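Beta-fructofuranosidase, insoluble isoenzyme CWINV1 (Arabidopsis thaliana, PDB 2OXB) hydrolyses terminal non-reducing beta-D-fructofuranoside residues, using sucrose and 1-kestose and, less readily, neokestose and levan, as an invertase of the plant cell wall. Local coordinates at residues Asn106-Lys111 with Arg119-Ser124; Phe143-Thr148 with Met197-Asp202; Gly410-Ala415 with His510-Asn515. The protein carries 1 engineered substitution. All blocks are in the same frame, centred on the assembly; numbering follows the deposited sequence.

Contact 1 of 3, residues Asn106-Lys111 with Arg119-Ser124; sequences NIAEPK and REWKKS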
loop_
_atom_site.group_PDB
_atom_site.type_symbol
_atom_site.label_atom_id
_atom_site.label_comp_id
_atom_site.label_asym_id
_atom_site.label_seq_id
_atom_site.Cartn_x
_atom_site.Cartn_y
_atom_site.Cartn_z
ATOM N N ASN A 106 -22.128 10.470 4.072
ATOM C CA ASN A 106 -23.175 10.373 3.072
ATOM C C ASN A 106 -23.105 9.075 2.311
ATOM O O ASN A 106 -22.042 8.465 2.226
ATOM C CB ASN A 106 -23.029 11.529 2.098
ATOM C CG ASN A 106 -22.953 12.845 2.808
ATOM O OD1 ASN A 106 -23.868 13.207 3.543
ATOM N ND2 ASN A 106 -21.857 13.569 2.613
ATOM N N ILE A 107 -24.239 8.674 1.740
ATOM C CA ILE A 107 -24.327 7.447 0.953
ATOM C C ILE A 107 -24.682 7.790 -0.499
ATOM O O ILE A 107 -25.342 8.797 -0.763
ATOM C CB ILE A 107 -25.394 6.482 1.545
ATOM C CG1 ILE A 107 -25.301 5.108 0.877
ATOM C CG2 ILE A 107 -26.784 7.044 1.344
ATOM C CD1 ILE A 107 -26.263 4.060 1.454
ATOM N N ALA A 108 -24.234 6.950 -1.435
ATOM C CA ALA A 108 -24.490 7.145 -2.868
ATOM C C ALA A 108 -24.673 5.829 -3.653
ATOM O O ALA A 108 -23.796 4.968 -3.647
ATOM C CB ALA A 108 -23.347 7.954 -3.487
ATOM N N GLU A 109 -25.810 5.689 -4.333
ATOM C CA GLU A 109 -26.103 4.502 -5.140
ATOM C C GLU A 109 -25.984 4.869 -6.623
ATOM O O GLU A 109 -26.020 6.051 -6.977
ATOM C CB GLU A 109 -27.518 4.001 -4.853
ATOM C CG GLU A 109 -28.608 5.013 -5.196
ATOM C CD GLU A 109 -29.994 4.527 -4.828
ATOM O OE1 GLU A 109 -30.350 3.398 -5.224
ATOM O OE2 GLU A 109 -30.725 5.274 -4.147
ATOM N N PRO A 110 -25.832 3.862 -7.508
ATOM C CA PRO A 110 -25.707 4.075 -8.959
ATOM C C PRO A 110 -27.043 4.378 -9.659
ATOM O O PRO A 110 -28.108 4.070 -9.126
ATOM C CB PRO A 110 -25.087 2.767 -9.435
ATOM C CG PRO A 110 -25.700 1.772 -8.512
ATOM C CD PRO A 110 -25.552 2.452 -7.176
ATOM N N LYS A 111 -26.977 4.983 -10.846
ATOM C CA LYS A 111 -28.175 5.333 -11.619
ATOM C C LYS A 111 -28.677 4.180 -12.490
ATOM O O LYS A 111 -29.582 3.437 -12.094
ATOM C CB LYS A 111 -27.906 6.551 -12.509
ATOM C CG LYS A 111 -27.804 7.858 -11.745
ATOM C CD LYS A 111 -27.880 9.061 -12.675
ATOM C CE LYS A 111 -28.045 10.359 -11.885
ATOM N NZ LYS A 111 -26.907 10.624 -10.959
ATOM N N ARG A 119 -21.135 4.906 -14.219
ATOM C CA ARG A 119 -20.566 6.245 -14.294
ATOM C C ARG A 119 -21.420 7.330 -13.646
ATOM O O ARG A 119 -20.892 8.354 -13.218
ATOM C CB ARG A 119 -20.266 6.617 -15.750
ATOM C CG ARG A 119 -21.452 7.082 -16.565
ATOM C CD ARG A 119 -21.018 7.270 -18.006
ATOM N NE ARG A 119 -20.710 5.987 -18.632
ATOM C CZ ARG A 119 -21.631 5.068 -18.912
ATOM N NH1 ARG A 119 -22.906 5.303 -18.624
ATOM N NH2 ARG A 119 -21.282 3.916 -19.474
ATOM N N GLU A 120 -22.730 7.133 -13.570
ATOM C CA GLU A 120 -23.568 8.145 -12.927
ATOM C C GLU A 120 -24.058 7.707 -11.550
ATOM O O GLU A 120 -24.873 6.796 -11.433
ATOM C CB GLU A 120 -24.764 8.515 -13.808
ATOM C CG GLU A 120 -24.406 9.380 -15.000
ATOM C CD GLU A 120 -25.624 9.932 -15.701
ATOM O OE1 GLU A 120 -26.107 11.024 -15.313
ATOM O OE2 GLU A 120 -26.116 9.261 -16.635
ATOM N N TRP A 121 -23.555 8.360 -10.508
ATOM C CA TRP A 121 -23.961 8.010 -9.154
ATOM C C TRP A 121 -25.028 8.915 -8.568
ATOM O O TRP A 121 -24.930 10.144 -8.617
ATOM C CB TRP A 121 -22.757 7.960 -8.208
ATOM C CG TRP A 121 -21.901 6.754 -8.433
ATOM C CD1 TRP A 121 -21.061 6.531 -9.485
ATOM C CD2 TRP A 121 -21.833 5.579 -7.607
ATOM N NE1 TRP A 121 -20.472 5.289 -9.370
ATOM C CE2 TRP A 121 -20.926 4.683 -8.228
ATOM C CE3 TRP A 121 -22.449 5.195 -6.406
ATOM C CZ2 TRP A 121 -20.620 3.426 -7.686
ATOM C CZ3 TRP A 121 -22.145 3.943 -5.867
ATOM C CH2 TRP A 121 -21.237 3.073 -6.509
ATOM N N LYS A 122 -26.057 8.273 -8.024
ATOM C CA LYS A 122 -27.184 8.951 -7.407
ATOM C C LYS A 122 -26.869 9.089 -5.924
ATOM O O LYS A 122 -26.434 8.138 -5.283
ATOM C CB LYS A 122 -28.454 8.120 -7.616
ATOM C CG LYS A 122 -29.769 8.870 -7.443
ATOM C CD LYS A 122 -30.942 8.022 -7.943
ATOM C CE LYS A 122 -32.295 8.654 -7.622
ATOM N NZ LYS A 122 -32.446 10.048 -8.133
ATOM N N LYS A 123 -27.083 10.285 -5.390
ATOM C CA LYS A 123 -26.811 10.578 -3.991
ATOM C C LYS A 123 -28.093 10.903 -3.222
ATOM O O LYS A 123 -28.709 11.934 -3.454
ATOM C CB LYS A 123 -25.816 11.740 -3.918
ATOM C CG LYS A 123 -24.589 11.492 -4.800
ATOM C CD LYS A 123 -23.408 12.381 -4.458
ATOM C CE LYS A 123 -23.499 13.739 -5.110
ATOM N NZ LYS A 123 -22.336 14.577 -4.727
ATOM N N SER A 124 -28.485 10.017 -2.306
ATOM C CA SER A 124 -29.699 10.186 -1.498
ATOM C C SER A 124 -29.851 11.573 -0.899
ATOM O O SER A 124 -28.864 12.257 -0.640
ATOM C CB SER A 124 -29.732 9.159 -0.367
ATOM O OG SER A 124 -30.699 9.506 0.604
#

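Contact 2 of 3, residues Phe143-Thr148 with Met197-Asp202; sequences FRDPTT and MWQCPD. Engineered in segment 197-202: Gln199 (natural residue Glu). With FRU (beta-D-fructofuranose), chain B; GLC (alpha-D-glucopyranose), chain C.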
loop_
_atom_site.group_PDB
_atom_site.type_symbol
_atom_site.label_atom_id
_atom_site.label_comp_id
_atom_site.label_asym_id
_atom_site.label_seq_id
_atom_site.Cartn_x
_atom_site.Cartn_y
_atom_site.Cartn_z
ATOM N N PHE A 143 -13.939 13.233 11.711
ATOM C CA PHE A 143 -14.933 12.154 11.607
ATOM C C PHE A 143 -15.154 11.779 10.134
ATOM O O PHE A 143 -16.221 12.033 9.559
ATOM C CB PHE A 143 -16.265 12.605 12.227
ATOM C CG PHE A 143 -17.362 11.578 12.149
ATOM C CD1 PHE A 143 -17.175 10.295 12.659
ATOM C CD2 PHE A 143 -18.594 11.906 11.613
ATOM C CE1 PHE A 143 -18.210 9.353 12.641
ATOM C CE2 PHE A 143 -19.636 10.975 11.590
ATOM C CZ PHE A 143 -19.441 9.698 12.106
ATOM N N ARG A 144 -14.146 11.157 9.534
ATOM C CA ARG A 144 -14.231 10.792 8.135
ATOM C C ARG A 144 -13.619 9.434 7.815
ATOM O O ARG A 144 -13.116 8.731 8.698
ATOM C CB ARG A 144 -13.549 11.875 7.275
ATOM C CG ARG A 144 -12.097 11.587 6.867
ATOM C CD ARG A 144 -11.065 11.920 7.933
ATOM N NE ARG A 144 -10.845 13.355 8.078
ATOM C CZ ARG A 144 -9.985 13.890 8.931
ATOM N NH1 ARG A 144 -9.270 13.107 9.711
ATOM N NH2 ARG A 144 -9.848 15.202 9.007
ATOM N N ASP A 145 -13.689 9.083 6.532
ATOM C CA ASP A 145 -13.134 7.847 6.010
ATOM C C ASP A 145 -13.826 6.575 6.437
ATOM O O ASP A 145 -13.235 5.722 7.092
ATOM C CB ASP A 145 -11.661 7.784 6.353
ATOM C CG ASP A 145 -10.920 8.979 5.840
ATOM O OD1 ASP A 145 -11.461 9.644 4.936
ATOM O OD2 ASP A 145 -9.808 9.254 6.328
ATOM N N PRO A 146 -15.104 6.433 6.068
ATOM C CA PRO A 146 -15.881 5.242 6.413
ATOM C C PRO A 146 -15.438 4.049 5.584
ATOM O O PRO A 146 -15.200 4.148 4.377
ATOM C CB PRO A 146 -17.316 5.659 6.109
ATOM C CG PRO A 146 -17.146 6.598 4.956
ATOM C CD PRO A 146 -15.941 7.426 5.371
ATOM N N THR A 147 -15.326 2.918 6.260
ATOM C CA THR A 147 -14.916 1.660 5.656
ATOM C C THR A 147 -16.087 0.983 4.960
ATOM O O THR A 147 -17.206 1.494 4.920
ATOM C CB THR A 147 -14.460 0.676 6.731
ATOM O OG1 THR A 147 -15.602 0.254 7.491
ATOM C CG2 THR A 147 -13.469 1.315 7.647
ATOM N N THR A 148 -15.808 -0.197 4.428
ATOM C CA THR A 148 -16.825 -0.997 3.789
ATOM C C THR A 148 -17.663 -1.500 4.959
ATOM O O THR A 148 -17.181 -1.590 6.098
ATOM C CB THR A 148 -16.201 -2.205 3.052
ATOM O OG1 THR A 148 -15.428 -1.745 1.938
ATOM C CG2 THR A 148 -17.276 -3.165 2.569
ATOM N N MET A 197 -4.989 11.090 15.307
ATOM C CA MET A 197 -6.171 10.732 14.536
ATOM C C MET A 197 -5.983 9.397 13.828
ATOM O O MET A 197 -4.862 8.999 13.512
ATOM C CB MET A 197 -6.431 11.814 13.485
ATOM C CG MET A 197 -7.508 11.492 12.472
ATOM S SD MET A 197 -9.144 11.807 13.085
ATOM C CE MET A 197 -10.155 11.386 11.684
ATOM N N TRP A 198 -7.092 8.710 13.589
ATOM C CA TRP A 198 -7.071 7.443 12.878
ATOM C C TRP A 198 -7.737 7.684 11.541
ATOM O O TRP A 198 -8.911 8.057 11.492
ATOM C CB TRP A 198 -7.866 6.389 13.622
ATOM C CG TRP A 198 -7.077 5.596 14.603
ATOM C CD1 TRP A 198 -5.948 5.983 15.264
ATOM C CD2 TRP A 198 -7.430 4.313 15.122
ATOM N NE1 TRP A 198 -5.585 5.016 16.175
ATOM C CE2 TRP A 198 -6.479 3.980 16.105
ATOM C CE3 TRP A 198 -8.468 3.413 14.854
ATOM C CZ2 TRP A 198 -6.530 2.786 16.824
ATOM C CZ3 TRP A 198 -8.523 2.222 15.572
ATOM C CH2 TRP A 198 -7.557 1.921 16.545
ATOM N N GLN A 199 -6.997 7.474 10.454
ATOM C CA GLN A 199 -7.550 7.677 9.115
ATOM C C GLN A 199 -7.682 6.421 8.303
ATOM O O GLN A 199 -7.178 5.374 8.680
ATOM C CB GLN A 199 -6.714 8.681 8.322
ATOM C CG GLN A 199 -7.048 10.112 8.653
ATOM C CD GLN A 199 -5.823 10.976 8.650
ATOM O OE1 GLN A 199 -5.209 11.186 7.603
ATOM N NE2 GLN A 199 -5.441 11.479 9.831
ATOM N N CYS A 200 -8.364 6.547 7.171
ATOM C CA CYS A 200 -8.586 5.422 6.259
ATOM C C CYS A 200 -8.554 4.076 6.961
ATOM O O CYS A 200 -7.643 3.274 6.739
ATOM C CB CYS A 200 -7.552 5.431 5.125
ATOM S SG CYS A 200 -7.835 6.709 3.902
ATOM N N PRO A 201 -9.537 3.823 7.844
ATOM C CA PRO A 201 -9.603 2.550 8.568
ATOM C C PRO A 201 -10.161 1.477 7.638
ATOM O O PRO A 201 -10.984 1.753 6.755
ATOM C CB PRO A 201 -10.561 2.852 9.722
ATOM C CG PRO A 201 -11.527 3.820 9.096
ATOM C CD PRO A 201 -10.580 4.750 8.332
ATOM N N ASP A 202 -9.719 0.248 7.847
ATOM C CA ASP A 202 -10.180 -0.843 7.026
ATOM C C ASP A 202 -10.284 -2.072 7.893
ATOM O O ASP A 202 -9.362 -2.390 8.624
ATOM C CB ASP A 202 -9.211 -1.069 5.866
ATOM C CG ASP A 202 -9.708 -2.110 4.908
ATOM O OD1 ASP A 202 -10.881 -2.022 4.495
ATOM O OD2 ASP A 202 -8.937 -3.017 4.564
HETATM C C1 FRU B . -5.613 10.989 3.589
HETATM C C2 FRU B . -6.663 12.091 3.773
HETATM C C3 FRU B . -8.006 11.507 4.256
HETATM C C4 FRU B . -9.030 12.418 3.642
HETATM C C5 FRU B . -8.332 12.831 2.347
HETATM C C6 FRU B . -8.496 14.297 1.999
HETATM O O1 FRU B . -5.270 10.386 4.824
HETATM O O2 FRU B . -6.323 13.250 4.619
HETATM O O3 FRU B . -8.141 11.486 5.674
HETATM O O4 FRU B . -10.262 11.738 3.379
HETATM O O5 FRU B . -6.940 12.592 2.496
HETATM O O6 FRU B . -9.840 14.511 1.607
HETATM C C1 GLC C . -5.024 13.323 5.304
HETATM C C2 GLC C . -5.175 14.148 6.603
HETATM C C3 GLC C . -5.389 15.638 6.324
HETATM C C4 GLC C . -4.178 16.119 5.525
HETATM C C5 GLC C . -4.069 15.321 4.203
HETATM C C6 GLC C . -2.865 15.725 3.339
HETATM O O2 GLC C . -6.259 13.612 7.371
HETATM O O3 GLC C . -5.500 16.373 7.548
HETATM O O4 GLC C . -4.335 17.510 5.255
HETATM O O5 GLC C . -3.940 13.902 4.469
HETATM O O6 GLC C . -1.658 15.636 4.112
HETATM O O HOH W 1 -14.045 -2.645 5.207
#

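Contact 3 of 3, residues Gly410-Ala415 with His510-Asn515; sequences GLMVLA and HLFAFN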
loop_
_atom_site.group_PDB
_atom_site.type_symbol
_atom_site.label_atom_id
_atom_site.label_comp_id
_atom_site.label_asym_id
_atom_site.label_seq_id
_atom_site.Cartn_x
_atom_site.Cartn_y
_atom_site.Cartn_z
ATOM N N GLY A 410 22.198 -6.293 -2.812
ATOM C CA GLY A 410 20.862 -6.306 -3.383
ATOM C C GLY A 410 20.873 -5.784 -4.807
ATOM O O GLY A 410 21.670 -6.228 -5.633
ATOM N N LEU A 411 20.014 -4.816 -5.094
ATOM C CA LEU A 411 19.926 -4.263 -6.439
ATOM C C LEU A 411 20.177 -2.774 -6.543
ATOM O O LEU A 411 20.018 -2.036 -5.576
ATOM C CB LEU A 411 18.538 -4.536 -7.023
ATOM C CG LEU A 411 18.148 -5.979 -7.325
ATOM C CD1 LEU A 411 16.663 -6.054 -7.694
ATOM C CD2 LEU A 411 19.029 -6.490 -8.466
ATOM N N MET A 412 20.584 -2.348 -7.732
ATOM C CA MET A 412 20.778 -0.932 -8.027
ATOM C C MET A 412 19.956 -0.699 -9.293
ATOM O O MET A 412 20.272 -1.222 -10.371
ATOM C CB MET A 412 22.244 -0.596 -8.284
ATOM C CG MET A 412 23.170 -0.975 -7.154
ATOM S SD MET A 412 24.680 0.015 -7.146
ATOM C CE MET A 412 25.793 -1.060 -7.959
ATOM N N VAL A 413 18.873 0.055 -9.137
ATOM C CA VAL A 413 17.975 0.353 -10.244
ATOM C C VAL A 413 18.138 1.786 -10.683
ATOM O O VAL A 413 18.718 2.592 -9.954
ATOM C CB VAL A 413 16.505 0.125 -9.855
ATOM C CG1 VAL A 413 16.285 -1.349 -9.487
ATOM C CG2 VAL A 413 16.137 1.031 -8.685
ATOM N N LEU A 414 17.607 2.093 -11.867
ATOM C CA LEU A 414 17.703 3.429 -12.447
ATOM C C LEU A 414 19.079 3.980 -12.148
ATOM O O LEU A 414 19.242 5.167 -11.912
ATOM C CB LEU A 414 16.644 4.385 -11.875
ATOM C CG LEU A 414 15.190 4.288 -12.340
ATOM C CD1 LEU A 414 14.544 3.095 -11.675
ATOM C CD2 LEU A 414 14.425 5.564 -11.998
ATOM N N ALA A 415 20.071 3.102 -12.130
ATOM C CA ALA A 415 21.430 3.534 -11.865
ATOM C C ALA A 415 21.913 4.367 -13.052
ATOM O O ALA A 415 21.526 4.133 -14.199
ATOM C CB ALA A 415 22.328 2.334 -11.645
ATOM N N HIS A 510 20.386 2.097 -16.322
ATOM C CA HIS A 510 21.186 0.896 -16.126
ATOM C C HIS A 510 20.739 0.188 -14.852
ATOM O O HIS A 510 20.218 0.807 -13.923
ATOM C CB HIS A 510 22.681 1.255 -16.034
ATOM C CG HIS A 510 23.233 1.922 -17.262
ATOM N ND1 HIS A 510 22.719 3.096 -17.774
ATOM C CD2 HIS A 510 24.281 1.597 -18.059
ATOM C CE1 HIS A 510 23.426 3.465 -18.828
ATOM N NE2 HIS A 510 24.380 2.573 -19.021
ATOM N N LEU A 511 20.942 -1.121 -14.818
ATOM C CA LEU A 511 20.561 -1.931 -13.663
ATOM C C LEU A 511 21.863 -2.477 -13.111
ATOM O O LEU A 511 22.879 -2.457 -13.804
ATOM C CB LEU A 511 19.645 -3.074 -14.110
ATOM C CG LEU A 511 18.669 -3.659 -13.092
ATOM C CD1 LEU A 511 17.817 -2.544 -12.485
ATOM C CD2 LEU A 511 17.794 -4.693 -13.780
ATOM N N PHE A 512 21.845 -2.968 -11.880
ATOM C CA PHE A 512 23.068 -3.477 -11.287
ATOM C C PHE A 512 22.839 -4.421 -10.137
ATOM O O PHE A 512 22.056 -4.137 -9.232
ATOM C CB PHE A 512 23.940 -2.319 -10.791
ATOM C CG PHE A 512 24.744 -1.653 -11.870
ATOM C CD1 PHE A 512 25.928 -2.237 -12.334
ATOM C CD2 PHE A 512 24.311 -0.450 -12.439
ATOM C CE1 PHE A 512 26.669 -1.639 -13.345
ATOM C CE2 PHE A 512 25.038 0.160 -13.452
ATOM C CZ PHE A 512 26.225 -0.434 -13.910
ATOM N N ALA A 513 23.532 -5.552 -10.165
ATOM C CA ALA A 513 23.417 -6.505 -9.082
ATOM C C ALA A 513 24.720 -6.354 -8.336
ATOM O O ALA A 513 25.779 -6.647 -8.885
ATOM C CB ALA A 513 23.271 -7.903 -9.624
ATOM N N PHE A 514 24.656 -5.879 -7.096
ATOM C CA PHE A 514 25.883 -5.691 -6.328
ATOM C C PHE A 514 25.993 -6.444 -4.995
ATOM O O PHE A 514 25.089 -7.170 -4.575
ATOM C CB PHE A 514 26.142 -4.193 -6.095
ATOM C CG PHE A 514 25.128 -3.521 -5.212
ATOM C CD1 PHE A 514 25.358 -2.237 -4.728
ATOM C CD2 PHE A 514 23.954 -4.173 -4.843
ATOM C CE1 PHE A 514 24.433 -1.618 -3.887
ATOM C CE2 PHE A 514 23.025 -3.561 -4.002
ATOM C CZ PHE A 514 23.266 -2.284 -3.523
ATOM N N ASN A 515 27.142 -6.257 -4.355
ATOM C CA ASN A 515 27.491 -6.869 -3.081
ATOM C C ASN A 515 28.808 -6.215 -2.703
ATOM O O ASN A 515 29.873 -6.680 -3.091
ATOM C CB ASN A 515 27.671 -8.387 -3.243
ATOM C CG ASN A 515 28.407 -9.023 -2.072
ATOM O OD1 ASN A 515 28.097 -8.772 -0.899
ATOM N ND2 ASN A 515 29.383 -9.864 -2.388
#

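Contact 1 of 3, residues Asn106-Lys111 with Arg119-Ser124
Lys111 carries its aliphatic chain across Glu120 and brings its ammonium group near the backbone of Trp121. With CG anti to the carbonyl carbon (chi1 -72°), the chain starts beside the backbone N, whose hydrogen bond to Glu120 O (2.8 Å) anchors the residue. Lys111 CB and CG both lie against that same carbonyl, Glu120 O being 3.1 Å from CG. Lys111 CD then rests on Glu120 CB at 3.4 Å, and CE passes the carboxylate atom OE1 of Glu120. A bend at the last torsion (chi4 61°) turns the tip toward the opposite backbone, leaving Lys111 NZ 3.1 Å from Trp121 O. The same NZ stays 4.4 Å from Glu120 OE1, beyond a salt bridge, so the opposite charges probably attract only loosely.

Behind this, the strands form an antiparallel hairpin. Glu109 and Lys122 make the hydrogen-bonded pair: Lys122 N faces Glu109 O in a bond modelled too short to be sure of, and the return bond from Glu109 N is weak. Their side chains run side by side, CG of Glu109 on CB of Lys122. The six-membered ring of Trp121 reaches back to the partner strand, with Ala108 O at its edge and Pro110 CA over one face; Pro110 CD lies 3.9 Å from Trp121 CZ3.

The hairpin of strands 103-110 and 121-123 closes one side of a four-stranded antiparallel sheet, consistent with a blade of the five-bladed propeller of family 32. Trp121 packs on Ala65 and Ile66 and meets the ring of Phe33, while strand 103-110 is bonded on its other side to strand 93-97.

Contact 2 of 3, residues Phe143-Thr148 with Met197-Asp202
Asp145 and Cys200 are joined by the hydrogen bond that ties the two segments together: Cys200 N donates to Asp145 OD2 over 3.2 Å, almost straight at 172°, meeting the carboxylate on its anti side and 31° out of its plane. Cys200 stands where its chain turns a corner, and the bond fixes that corner to the carboxylate.

Polar contacts to the bound sucrose extend the pairing. The fructose hydroxyls O4 and O3 donate to Asp145 OD1 and OD2, both at 2.9 Å, so OD2 grips backbone and sugar together. Gln199, engineered from Glu, is bent at chi2 (143°) and offers OE1 to FRU O1 and, at 2.7 Å, to GLC O2; Tyr275 also bonds this oxygen. GLC O2 lies over one face of the Arg144 guanidinium.

Van der Waals packing continues beyond the corner, with Pro201 CD 3.8 Å from Asp145 CB.

Arg144-Asp145-Pro146 is the RDP motif of family 32, and Gln199-Cys200-Pro201 occupies its ECP motif, both lining the substrate pocket. Strand 157-165 is bonded to Arg144, Thr147 and Trp198, strand 226-234 pairs with 198-199 and 201-207, and strand 77-81 lies against Arg144 and Asp145.

Contact 3 of 3, residues Gly410-Ala415 with His510-Asn515
Met412 lays its side chain across the ring of Phe514, the two crossing at about a right angle. CG of Met412 stands over the centre of the ring, 3.5 Å from its centroid in a CH-pi contact, and the sulfur follows obliquely at 4.1 Å from that centroid, a Met-aromatic contact. A bend at chi3 (-98°) then brings CE close to Phe512 CB and to CD1 of Phe514. The ring also lies against the backbone of Gly410, with Gly410 CA at its edge. With alanine in place of Phe514, the Met412 side chain would probably lose the ring face it covers, and a gap would open beside Gly410.

The strands run antiparallel within the C-terminal beta-sandwich of family 32. Met412 and Phe512 form a hydrogen-bonded pair, with Met412 N to Phe512 O at 2.8 Å in the carbonyl plane; beyond them a beta bulge shifts the register by one and pairs Ala415 with His510. Ala415 CB fits against the edge of the Phe512 ring, 3.5 Å from CD2. On the reverse face Val413 CG1 and Leu511 CD1 lie side by side at 3.6 Å, pressing with Leu411 into the facing sheet.

How the contacts relate
The contacts follow one another along the chain. Contacts 1 and 2 belong to the N-terminal family 32 region, their centres about 20 Å apart and their nearest atoms about 6 Å apart. They are related through one antiparallel sheet: contact 1 joins its strands 103-110 and 121-123, whereas strand 77-81, at the sheet's other margin, touches the Arg144-Asp145 loop of contact 2. The sheet thus spans from the protein surface to the sucrose pocket. Contact 3 lies in the C-terminal sandwich on the opposite side of the chain's centre, about 39 Å from contact 2 and 48 Å from contact 1, centre to centre, and so concerns the second module, away from the substrate site.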